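Local coordinates for protein maleylacetate reductase (Agrobacterium tumefaciens, PDB 3HL0) that catalyses the NADH-dependent reduction of maleylacetate to 3-oxoadipate, probably in gamma-resorcylate breakdown, as an enzyme of the iron-containing alcohol dehydrogenase family, at residues A175-A180 against W226-V231; A180-D185 against N276-L281; D185-A190 against G233-S238; T258-L263 against L300-S305. All coordinates share one frame; numbering follows the deposited sequence.

Overall arrangement
All four contacts lie in the helical C-terminal part of the chain, and three of them cluster. Contact 1 joins helices 163-180 and 215-234 close to the cofactor, the His176 side chain lying about 4 Å from bound NAD. Contact 3, its centre about 8 Å away, is formed where helix 215-234 ends and helix 188-210 begins. Contact 2 is centred about 9 Å from contact 3 and 11 Å from contact 1; it shares Ala180 with contact 1 and Asp185 with contact 3. Contact 4 stands apart, about 17 Å from contact 1 between centres, yet the two touch where Ala175 CB meets Leu263 CD1 at 3.6 Å.

Contact 1 (A175-A180 against W226-V231); sequences AHAAEA and WLCGTV
The imidazole ring of His176 meets the backbone of helix 215-234 at a slant, with the carbonyl oxygen of Cys228 and the amide nitrogen of Gly229 beside it; outside the contact the ring of His241 meets it at about 30° between planes. The closest approach is made by the root of the side chain: His176 CB lies 3.3 Å from Cys228 O, while ring atom CD2 stays 4.3 Å from Gly229 N. With CG beside the backbone N and anti to the carbonyl carbon (chi1 -51°), the ring is turned toward the backbone at Cys228 and Gly229. The two short helix axes come within 7.9 Å at 50°, a closeness that small residues permit. Ala177 CB abuts Cys228 SG at 3.8 Å, and its methyl also faces Ala194 and Leu198 of helix 188-210. One turn further on, the CG2 branch of Val231 presses on Ala180 CB at 3.6 Å and lies 3.9 Å from His176 O. The backbone of Gly229 adds a looser contact beside the ring. The polar ends of His176 are used elsewhere, ND1 with His241 NE2 and NE2 with Ala122 O. The helices are therefore joined by close apolar packing, while two outside hydrogen bonds fix the rotation of an imidazole that lies next to the bound NAD.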
loop_
_atom_site.group_PDB
_atom_site.type_symbol
_atom_site.label_atom_id
_atom_site.label_comp_id
_atom_site.label_asym_id
_atom_site.label_seq_id
_atom_site.Cartn_x
_atom_site.Cartn_y
_atom_site.Cartn_z
ATOM N N ALA A 175 8.926 5.496 17.188
ATOM C CA ALA A 175 9.401 4.233 17.740
ATOM C C ALA A 175 10.931 4.127 17.798
ATOM O O ALA A 175 11.476 3.587 18.749
ATOM C CB ALA A 175 8.806 3.048 16.922
ATOM N N HIS A 176 11.615 4.637 16.753
ATOM C CA HIS A 176 13.102 4.615 16.716
ATOM C C HIS A 176 13.607 5.407 17.927
ATOM O O HIS A 176 14.515 4.930 18.631
ATOM C CB HIS A 176 13.637 5.288 15.450
ATOM C CG HIS A 176 13.058 4.815 14.147
ATOM N ND1 HIS A 176 12.645 3.522 13.892
ATOM C CD2 HIS A 176 12.882 5.509 12.987
ATOM C CE1 HIS A 176 12.201 3.446 12.642
ATOM N NE2 HIS A 176 12.377 4.634 12.064
ATOM N N ALA A 177 13.020 6.588 18.160
ATOM C CA ALA A 177 13.489 7.448 19.284
ATOM C C ALA A 177 13.195 6.849 20.634
ATOM O O ALA A 177 14.033 6.867 21.539
ATOM C CB ALA A 177 12.865 8.821 19.178
ATOM N N ALA A 178 11.996 6.267 20.782
ATOM C CA ALA A 178 11.598 5.717 22.051
ATOM C C ALA A 178 12.555 4.583 22.457
ATOM O O ALA A 178 13.041 4.529 23.601
ATOM C CB ALA A 178 10.150 5.217 21.969
ATOM N N GLU A 179 12.859 3.682 21.517
ATOM C CA GLU A 179 13.769 2.573 21.856
ATOM C C GLU A 179 15.216 3.053 22.046
ATOM O O GLU A 179 15.964 2.448 22.808
ATOM C CB GLU A 179 13.712 1.423 20.832
ATOM C CG GLU A 179 12.375 0.696 20.850
ATOM C CD GLU A 179 12.554 -0.832 20.694
ATOM O OE1 GLU A 179 13.004 -1.312 19.640
ATOM O OE2 GLU A 179 12.298 -1.524 21.685
ATOM N N ALA A 180 15.598 4.111 21.335
ATOM C CA ALA A 180 16.949 4.643 21.536
ATOM C C ALA A 180 17.176 5.039 23.006
ATOM O O ALA A 180 18.318 4.946 23.507
ATOM C CB ALA A 180 17.185 5.822 20.628
ATOM N N TRP A 226 14.118 13.019 10.756
ATOM C CA TRP A 226 15.573 12.975 10.618
ATOM C C TRP A 226 16.269 12.601 11.918
ATOM O O TRP A 226 17.124 11.696 11.924
ATOM C CB TRP A 226 16.053 14.342 10.101
ATOM C CG TRP A 226 17.538 14.529 10.200
ATOM C CD1 TRP A 226 18.517 13.693 9.741
ATOM C CD2 TRP A 226 18.193 15.663 10.790
ATOM N NE1 TRP A 226 19.779 14.267 10.017
ATOM C CE2 TRP A 226 19.580 15.466 10.645
ATOM C CE3 TRP A 226 17.727 16.828 11.405
ATOM C CZ2 TRP A 226 20.507 16.422 11.106
ATOM C CZ3 TRP A 226 18.647 17.765 11.881
ATOM C CH2 TRP A 226 20.011 17.539 11.733
ATOM N N LEU A 227 15.886 13.246 13.018
ATOM C CA LEU A 227 16.522 12.904 14.300
ATOM C C LEU A 227 16.184 11.475 14.698
ATOM O O LEU A 227 17.033 10.755 15.213
ATOM C CB LEU A 227 16.048 13.886 15.384
ATOM C CG LEU A 227 16.512 15.325 15.121
ATOM C CD1 LEU A 227 15.956 16.197 16.226
ATOM C CD2 LEU A 227 18.025 15.413 15.097
ATOM N N CYS A 228 14.924 11.060 14.481
ATOM C CA CYS A 228 14.539 9.696 14.846
ATOM C C CYS A 228 15.285 8.660 14.006
ATOM O O CYS A 228 15.730 7.634 14.525
ATOM C CB CYS A 228 13.010 9.535 14.639
ATOM S SG CYS A 228 12.014 10.450 15.863
ATOM N N GLY A 229 15.448 8.921 12.705
ATOM C CA GLY A 229 16.215 8.001 11.878
ATOM C C GLY A 229 17.671 7.949 12.267
ATOM O O GLY A 229 18.298 6.892 12.173
ATOM N N THR A 230 18.209 9.075 12.698
ATOM C CA THR A 230 19.631 9.151 13.042
ATOM C C THR A 230 19.889 8.218 14.218
ATOM O O THR A 230 20.871 7.473 14.212
ATOM C CB THR A 230 20.057 10.574 13.338
ATOM O OG1 THR A 230 19.854 11.372 12.151
ATOM C CG2 THR A 230 21.544 10.631 13.732
ATOM N N VAL A 231 18.994 8.220 15.193
ATOM C CA VAL A 231 19.261 7.329 16.329
ATOM C C VAL A 231 18.987 5.862 16.015
ATOM O O VAL A 231 19.698 4.995 16.538
ATOM C CB VAL A 231 18.581 7.803 17.632
ATOM C CG1 VAL A 231 19.020 9.245 17.937
ATOM C CG2 VAL A 231 17.025 7.719 17.534
#

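Contact 2 (A180-D185 against N276-L281); sequences ALYARD and NLLAPL
Tyr182, whose ring borders Leu278, is tethered through its hydroxyl to the carboxylate oxygen OE2 of Glu179, an atom that also takes a hydrogen bond from the backbone amide of His240. Tyr182 and Leu181 are the two central residues of a type I turn running from Ala180 to Ala183, which follows helix 163-180. Leu181 points into 276-281, while Tyr182 lies alongside it and meets it with CB and one ring edge. A chi1 of 56°, with CG between the backbone N and the carbonyl carbon, brings that edge to Leu278, whose CD2 lies near the ring plane, 3.9 Å from Tyr182 CD2. Tyr182 CB rests 4.0 Å from Leu277 CD1. Leu181 and Leu277 meet in a reciprocal way: Leu181 CB lies 3.7 Å from Leu277 O, and Leu277 CB lies 3.7 Å from Leu181 O. Beyond CG, the Leu181 chain extends so that CD1 reaches Leu278 CD2 and Leu281 CB, both at 4.2 Å. Branched leucine ends suit this place because each fills space between several neighbours; Leu278 also packs on Ile267 of helix 255-271, and Leu181 on Ala194 and Val195 of helix 188-210. Chemically this is a hydrophobic seam, in which the aromatic ring adds apolar surface while its one polar atom is satisfied by the buried Glu179.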
loop_
_atom_site.group_PDB
_atom_site.type_symbol
_atom_site.label_atom_id
_atom_site.label_comp_id
_atom_site.label_asym_id
_atom_site.label_seq_id
_atom_site.Cartn_x
_atom_site.Cartn_y
_atom_site.Cartn_z
ATOM N N ALA A 180 15.598 4.111 21.335
ATOM C CA ALA A 180 16.949 4.643 21.536
ATOM C C ALA A 180 17.176 5.039 23.006
ATOM O O ALA A 180 18.318 4.946 23.507
ATOM C CB ALA A 180 17.185 5.822 20.628
ATOM N N LEU A 181 16.129 5.487 23.689
ATOM C CA LEU A 181 16.313 5.935 25.090
ATOM C C LEU A 181 16.812 4.826 26.025
ATOM O O LEU A 181 17.500 5.122 27.027
ATOM C CB LEU A 181 15.004 6.496 25.642
ATOM C CG LEU A 181 14.505 7.752 24.922
ATOM C CD1 LEU A 181 13.103 8.124 25.463
ATOM C CD2 LEU A 181 15.518 8.931 25.085
ATOM N N TYR A 182 16.501 3.575 25.703
ATOM C CA TYR A 182 16.918 2.461 26.565
ATOM C C TYR A 182 17.817 1.475 25.867
ATOM O O TYR A 182 18.014 0.352 26.345
ATOM C CB TYR A 182 15.705 1.779 27.223
ATOM C CG TYR A 182 14.623 1.256 26.288
ATOM C CD1 TYR A 182 14.821 0.083 25.536
ATOM C CD2 TYR A 182 13.410 1.941 26.182
ATOM C CE1 TYR A 182 13.784 -0.422 24.716
ATOM C CE2 TYR A 182 12.392 1.478 25.351
ATOM C CZ TYR A 182 12.581 0.294 24.660
ATOM O OH TYR A 182 11.567 -0.195 23.846
ATOM N N ALA A 183 18.417 1.886 24.744
ATOM C CA ALA A 183 19.381 1.020 24.053
ATOM C C ALA A 183 20.490 0.536 24.999
ATOM O O ALA A 183 20.927 1.264 25.867
ATOM C CB ALA A 183 20.032 1.777 22.879
ATOM N N ARG A 184 20.962 -0.674 24.769
ATOM C CA ARG A 184 22.080 -1.179 25.558
ATOM C C ARG A 184 23.300 -0.277 25.357
ATOM O O ARG A 184 24.041 -0.019 26.323
ATOM C CB ARG A 184 22.425 -2.605 25.156
ATOM C CG ARG A 184 23.261 -3.275 26.261
ATOM C CD ARG A 184 23.523 -4.696 25.823
ATOM N NE ARG A 184 24.010 -5.503 26.935
ATOM C CZ ARG A 184 24.228 -6.816 26.858
ATOM N NH1 ARG A 184 24.662 -7.478 27.928
ATOM N NH2 ARG A 184 24.009 -7.462 25.716
ATOM N N ASP A 185 23.483 0.200 24.131
ATOM C CA ASP A 185 24.599 1.106 23.772
ATOM C C ASP A 185 24.129 2.557 23.645
ATOM O O ASP A 185 24.636 3.353 22.784
ATOM C CB ASP A 185 25.271 0.644 22.481
ATOM C CG ASP A 185 24.313 0.558 21.293
ATOM O OD1 ASP A 185 23.075 0.508 21.483
ATOM O OD2 ASP A 185 24.784 0.544 20.119
ATOM N N ASN A 276 13.163 5.282 34.468
ATOM C CA ASN A 276 13.853 6.539 34.424
ATOM C C ASN A 276 14.287 6.878 33.000
ATOM O O ASN A 276 14.247 8.024 32.603
ATOM C CB ASN A 276 15.081 6.491 35.340
ATOM C CG ASN A 276 14.694 6.344 36.808
ATOM O OD1 ASN A 276 13.719 6.952 37.273
ATOM N ND2 ASN A 276 15.432 5.525 37.526
ATOM N N LEU A 277 14.650 5.861 32.239
ATOM C CA LEU A 277 15.108 6.139 30.859
ATOM C C LEU A 277 13.936 6.589 29.993
ATOM O O LEU A 277 14.133 7.417 29.085
ATOM C CB LEU A 277 15.807 4.924 30.279
ATOM C CG LEU A 277 17.120 4.525 30.998
ATOM C CD1 LEU A 277 17.586 3.207 30.396
ATOM C CD2 LEU A 277 18.158 5.616 30.815
ATOM N N LEU A 278 12.729 6.085 30.286
ATOM C CA LEU A 278 11.561 6.508 29.487
ATOM C C LEU A 278 10.857 7.736 30.054
ATOM O O LEU A 278 9.912 8.236 29.463
ATOM C CB LEU A 278 10.592 5.319 29.318
ATOM C CG LEU A 278 11.078 4.296 28.295
ATOM C CD1 LEU A 278 10.353 2.950 28.471
ATOM C CD2 LEU A 278 10.871 4.829 26.863
ATOM N N ALA A 279 11.324 8.245 31.206
ATOM C CA ALA A 279 10.683 9.418 31.800
ATOM C C ALA A 279 10.559 10.642 30.867
ATOM O O ALA A 279 9.518 11.295 30.885
ATOM C CB ALA A 279 11.354 9.798 33.149
ATOM N N PRO A 280 11.575 10.928 30.022
ATOM C CA PRO A 280 11.416 12.082 29.127
ATOM C C PRO A 280 10.281 11.902 28.142
ATOM O O PRO A 280 9.605 12.873 27.749
ATOM C CB PRO A 280 12.772 12.176 28.378
ATOM C CG PRO A 280 13.730 11.423 29.235
ATOM C CD PRO A 280 12.939 10.350 29.962
ATOM N N LEU A 281 10.043 10.651 27.767
ATOM C CA LEU A 281 8.924 10.357 26.886
ATOM C C LEU A 281 7.596 10.466 27.633
ATOM O O LEU A 281 6.652 11.059 27.115
ATOM C CB LEU A 281 9.056 8.971 26.262
ATOM C CG LEU A 281 7.854 8.526 25.391
ATOM C CD1 LEU A 281 7.443 9.496 24.279
ATOM C CD2 LEU A 281 8.247 7.188 24.744
#

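Contact 3 (D185-A190 against G233-S238); sequences DRNPIA and GAVGMS
The chain leaves helix 215-234 at Val235, which takes extended backbone angles and passes Asp185 with 5.9 Å between the CA atoms, close to the start of helix 188-210. The next amide is caught by a carboxylate: Gly236 N donates to Asp185 OD1 over 2.8 Å in a nearly straight bond, 168° at the hydrogen, directed to the syn lone pair on the side of the other oxygen. Asp185 folds its carboxylate back over its own backbone (chi1 58°), and from there the short side chain reaches across to the loop. Val235 supplies the apolar part. Its CG1 branch is wedged into the opposite segment, 3.5 Å from Asp185 O, 3.8 Å from Asn187 ND2 and 3.9 Å from Ala190 CB, while outside the contact its CG2 branch packs on Ala180 of helix 163-180. A beta-branched residue fits here because its two branches face different neighbours, one on each of two chain segments. Asn187 is itself well placed as a cap: Ala190 N donates to its OD1 at 2.9 Å, approaching from above the plane of the amide carbonyl. Pro188 follows at the first position of the helix, where its missing N-H costs no helical bond. The whole is a helix-end junction, an asparagine N-cap beginning helix 188-210 against the strand-like exit of helix 215-234, within the helical C-terminal domain of the iron-containing alcohol dehydrogenases.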
loop_
_atom_site.group_PDB
_atom_site.type_symbol
_atom_site.label_atom_id
_atom_site.label_comp_id
_atom_site.label_asym_id
_atom_site.label_seq_id
_atom_site.Cartn_x
_atom_site.Cartn_y
_atom_site.Cartn_z
ATOM N N ASP A 185 23.483 0.200 24.131
ATOM C CA ASP A 185 24.599 1.106 23.772
ATOM C C ASP A 185 24.129 2.557 23.645
ATOM O O ASP A 185 24.636 3.353 22.784
ATOM C CB ASP A 185 25.271 0.644 22.481
ATOM C CG ASP A 185 24.313 0.558 21.293
ATOM O OD1 ASP A 185 23.075 0.508 21.483
ATOM O OD2 ASP A 185 24.784 0.544 20.119
ATOM N N ARG A 186 23.189 2.915 24.521
ATOM C CA ARG A 186 22.686 4.281 24.586
ATOM C C ARG A 186 23.825 5.261 24.938
ATOM O O ARG A 186 24.773 4.933 25.711
ATOM C CB ARG A 186 21.562 4.382 25.615
ATOM C CG ARG A 186 21.984 4.052 27.029
ATOM C CD ARG A 186 20.771 3.979 27.933
ATOM N NE ARG A 186 21.097 3.427 29.248
ATOM C CZ ARG A 186 20.820 2.184 29.626
ATOM N NH1 ARG A 186 21.147 1.793 30.850
ATOM N NH2 ARG A 186 20.194 1.334 28.794
ATOM N N ASN A 187 23.730 6.470 24.388
ATOM C CA ASN A 187 24.731 7.498 24.708
ATOM C C ASN A 187 23.992 8.829 24.807
ATOM O O ASN A 187 22.841 8.976 24.353
ATOM C CB ASN A 187 25.865 7.486 23.671
ATOM C CG ASN A 187 25.448 8.017 22.307
ATOM O OD1 ASN A 187 25.162 9.209 22.158
ATOM N ND2 ASN A 187 25.414 7.146 21.329
ATOM N N PRO A 188 24.633 9.833 25.404
ATOM C CA PRO A 188 23.926 11.099 25.661
ATOM C C PRO A 188 23.474 11.833 24.381
ATOM O O PRO A 188 22.470 12.535 24.446
ATOM C CB PRO A 188 25.023 11.968 26.321
ATOM C CG PRO A 188 25.907 10.931 26.995
ATOM C CD PRO A 188 25.924 9.727 26.134
ATOM N N ILE A 189 24.240 11.753 23.296
ATOM C CA ILE A 189 23.911 12.451 22.052
ATOM C C ILE A 189 22.662 11.785 21.432
ATOM O O ILE A 189 21.682 12.495 21.068
ATOM C CB ILE A 189 25.015 12.343 20.982
ATOM C CG1 ILE A 189 26.370 12.799 21.542
ATOM C CG2 ILE A 189 24.589 13.086 19.695
ATOM C CD1 ILE A 189 26.266 14.038 22.398
ATOM N N ALA A 190 22.690 10.453 21.310
ATOM C CA ALA A 190 21.524 9.743 20.768
ATOM C C ALA A 190 20.322 10.020 21.679
ATOM O O ALA A 190 19.201 10.247 21.163
ATOM C CB ALA A 190 21.733 8.264 20.649
ATOM N N GLY A 233 19.911 4.696 13.278
ATOM C CA GLY A 233 21.196 4.407 12.654
ATOM C C GLY A 233 22.309 4.145 13.640
ATOM O O GLY A 233 23.187 3.344 13.319
ATOM N N ALA A 234 22.227 4.736 14.840
ATOM C CA ALA A 234 23.374 4.888 15.778
ATOM C C ALA A 234 23.400 3.826 16.874
ATOM O O ALA A 234 24.476 3.342 17.255
ATOM C CB ALA A 234 23.330 6.225 16.448
ATOM N N VAL A 235 22.233 3.520 17.449
ATOM C CA VAL A 235 22.203 2.653 18.624
ATOM C C VAL A 235 21.291 1.439 18.391
ATOM O O VAL A 235 20.554 1.383 17.387
ATOM C CB VAL A 235 21.838 3.436 19.928
ATOM C CG1 VAL A 235 22.841 4.604 20.116
ATOM C CG2 VAL A 235 20.385 4.020 19.873
ATOM N N GLY A 236 21.355 0.463 19.278
ATOM C CA GLY A 236 20.643 -0.775 19.055
ATOM C C GLY A 236 19.172 -0.644 19.456
ATOM O O GLY A 236 18.843 -0.138 20.527
HETATM N N MSE A 237 18.294 -1.155 18.598
HETATM C CA MSE A 237 16.891 -1.252 18.949
HETATM C C MSE A 237 16.654 -2.548 19.765
HETATM O O MSE A 237 17.613 -3.275 20.124
HETATM C CB MSE A 237 16.065 -1.237 17.654
HETATM C CG MSE A 237 16.281 0.015 16.783
HETATM SE SE MSE A 237 15.650 1.675 17.555
HETATM C CE MSE A 237 17.325 2.318 18.358
ATOM N N SER A 238 15.403 -2.837 20.109
ATOM C CA SER A 238 15.130 -3.925 21.034
ATOM C C SER A 238 13.746 -4.486 20.714
ATOM O O SER A 238 13.398 -4.577 19.530
ATOM C CB SER A 238 15.306 -3.442 22.498
ATOM O OG SER A 238 15.137 -4.566 23.365
#

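Contact 4 (T258-L263 against L300-S305); sequences THAVLL and LGAPSS
Val261 is the main side chain that helix 255-271 offers to the loop 300-305, and its two methyl branches divide the work. CG1, anti to the backbone N (chi1 174°), reaches along the loop to Ser305 C at 3.6 Å and to Ser304 O. CG2 lies beside Pro303, 3.5 Å from its carbonyl oxygen O and 4.0 Å from its ring atom CB. The residue thus straddles three loop residues in succession, and outside the contact it packs on Leu306 and Leu309 further along the chain. Pro303 offers a rigid hydrocarbon ring to this valine, and its ring also meets Thr168 of helix 163-180. Ala260, one residue before Val261, adds a lighter touch: its CB stands 4.4 Å from Ala302 CB; the small methyl allows a close approach, and waters link the backbones beside it. The loop comes off helix 289-300 through a Schellman motif at Gly301, whose positive phi is easily adopted by glycine. Two waters finish the interface. One donates to Ala260 O and to Pro303 O, 2.7 Å from each; the second donates to Val261 O at 2.7 Å and to Ser304 O at 2.8 Å. Carbonyl oxygens cannot bond to one another, so a water with two protons to give is the natural link between such pairs. The segments are consequently held by apolar packing round Val261 together with two water bridges that supply donors to four backbone acceptors.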
loop_
_atom_site.group_PDB
_atom_site.type_symbol
_atom_site.label_atom_id
_atom_site.label_comp_id
_atom_site.label_asym_id
_atom_site.label_seq_id
_atom_site.Cartn_x
_atom_site.Cartn_y
_atom_site.Cartn_z
ATOM N N THR A 258 1.918 -1.461 11.579
ATOM C CA THR A 258 2.367 -2.433 12.612
ATOM C C THR A 258 3.105 -1.705 13.752
ATOM O O THR A 258 2.821 -1.922 14.928
ATOM C CB THR A 258 3.263 -3.502 12.000
ATOM O OG1 THR A 258 2.503 -4.207 11.003
ATOM C CG2 THR A 258 3.691 -4.523 13.060
ATOM N N HIS A 259 3.966 -0.771 13.362
ATOM C CA HIS A 259 4.651 0.080 14.368
ATOM C C HIS A 259 3.679 0.907 15.171
ATOM O O HIS A 259 3.769 0.964 16.367
ATOM C CB HIS A 259 5.626 1.018 13.693
ATOM C CG HIS A 259 6.899 0.365 13.347
ATOM N ND1 HIS A 259 8.003 0.407 14.166
ATOM C CD2 HIS A 259 7.243 -0.394 12.274
ATOM C CE1 HIS A 259 8.971 -0.317 13.622
ATOM N NE2 HIS A 259 8.534 -0.810 12.472
ATOM N N ALA A 260 2.684 1.497 14.509
ATOM C CA ALA A 260 1.742 2.324 15.227
ATOM C C ALA A 260 0.921 1.535 16.230
ATOM O O ALA A 260 0.707 1.973 17.348
ATOM C CB ALA A 260 0.775 3.022 14.215
ATOM N N VAL A 261 0.476 0.353 15.807
ATOM C CA VAL A 261 -0.315 -0.485 16.711
ATOM C C VAL A 261 0.470 -0.999 17.927
ATOM O O VAL A 261 -0.036 -0.969 19.068
ATOM C CB VAL A 261 -0.953 -1.647 15.948
ATOM C CG1 VAL A 261 -1.661 -2.612 16.931
ATOM C CG2 VAL A 261 -1.991 -1.092 14.984
ATOM N N LEU A 262 1.689 -1.468 17.661
ATOM C CA LEU A 262 2.472 -2.130 18.730
ATOM C C LEU A 262 3.103 -1.128 19.692
ATOM O O LEU A 262 3.315 -1.494 20.844
ATOM C CB LEU A 262 3.563 -3.043 18.133
ATOM C CG LEU A 262 2.998 -4.364 17.549
ATOM C CD1 LEU A 262 4.153 -5.114 16.896
ATOM C CD2 LEU A 262 2.361 -5.185 18.608
ATOM N N LEU A 263 3.469 0.061 19.200
ATOM C CA LEU A 263 4.376 0.961 19.992
ATOM C C LEU A 263 3.903 1.207 21.458
ATOM O O LEU A 263 4.709 1.109 22.384
ATOM C CB LEU A 263 4.657 2.267 19.250
ATOM C CG LEU A 263 5.745 3.110 19.947
ATOM C CD1 LEU A 263 7.106 2.421 20.052
ATOM C CD2 LEU A 263 5.790 4.436 19.206
ATOM N N LEU A 300 -4.372 11.037 16.784
ATOM C CA LEU A 300 -3.995 11.091 15.373
ATOM C C LEU A 300 -4.923 10.269 14.495
ATOM O O LEU A 300 -4.834 10.308 13.267
ATOM C CB LEU A 300 -2.559 10.560 15.164
ATOM C CG LEU A 300 -1.452 11.179 16.002
ATOM C CD1 LEU A 300 -0.151 10.540 15.552
ATOM C CD2 LEU A 300 -1.408 12.726 15.836
ATOM N N GLY A 301 -5.782 9.478 15.140
ATOM C CA GLY A 301 -6.635 8.528 14.426
ATOM C C GLY A 301 -5.919 7.326 13.815
ATOM O O GLY A 301 -6.376 6.742 12.837
ATOM N N ALA A 302 -4.766 6.960 14.378
ATOM C CA ALA A 302 -4.026 5.828 13.859
ATOM C C ALA A 302 -4.706 4.507 14.259
ATOM O O ALA A 302 -5.444 4.446 15.267
ATOM C CB ALA A 302 -2.585 5.850 14.447
ATOM N N PRO A 303 -4.480 3.454 13.486
ATOM C CA PRO A 303 -5.006 2.155 13.906
ATOM C C PRO A 303 -4.451 1.737 15.261
ATOM O O PRO A 303 -3.319 2.070 15.600
ATOM C CB PRO A 303 -4.517 1.195 12.821
ATOM C CG PRO A 303 -3.295 1.866 12.215
ATOM C CD PRO A 303 -3.622 3.360 12.295
ATOM N N SER A 304 -5.255 1.015 16.035
ATOM C CA SER A 304 -4.876 0.693 17.401
ATOM C C SER A 304 -4.950 -0.785 17.705
ATOM O O SER A 304 -4.569 -1.182 18.783
ATOM C CB SER A 304 -5.765 1.464 18.369
ATOM O OG SER A 304 -7.131 1.089 18.124
ATOM N N SER A 305 -5.412 -1.614 16.775
ATOM C CA SER A 305 -5.451 -3.065 17.081
ATOM C C SER A 305 -4.835 -3.908 15.990
ATOM O O SER A 305 -4.866 -3.574 14.789
ATOM C CB SER A 305 -6.896 -3.549 17.340
ATOM O OG SER A 305 -7.537 -3.797 16.108
HETATM O O HOH W 1 -1.736 3.209 17.514
HETATM O O HOH W 2 -2.381 -0.129 20.208
#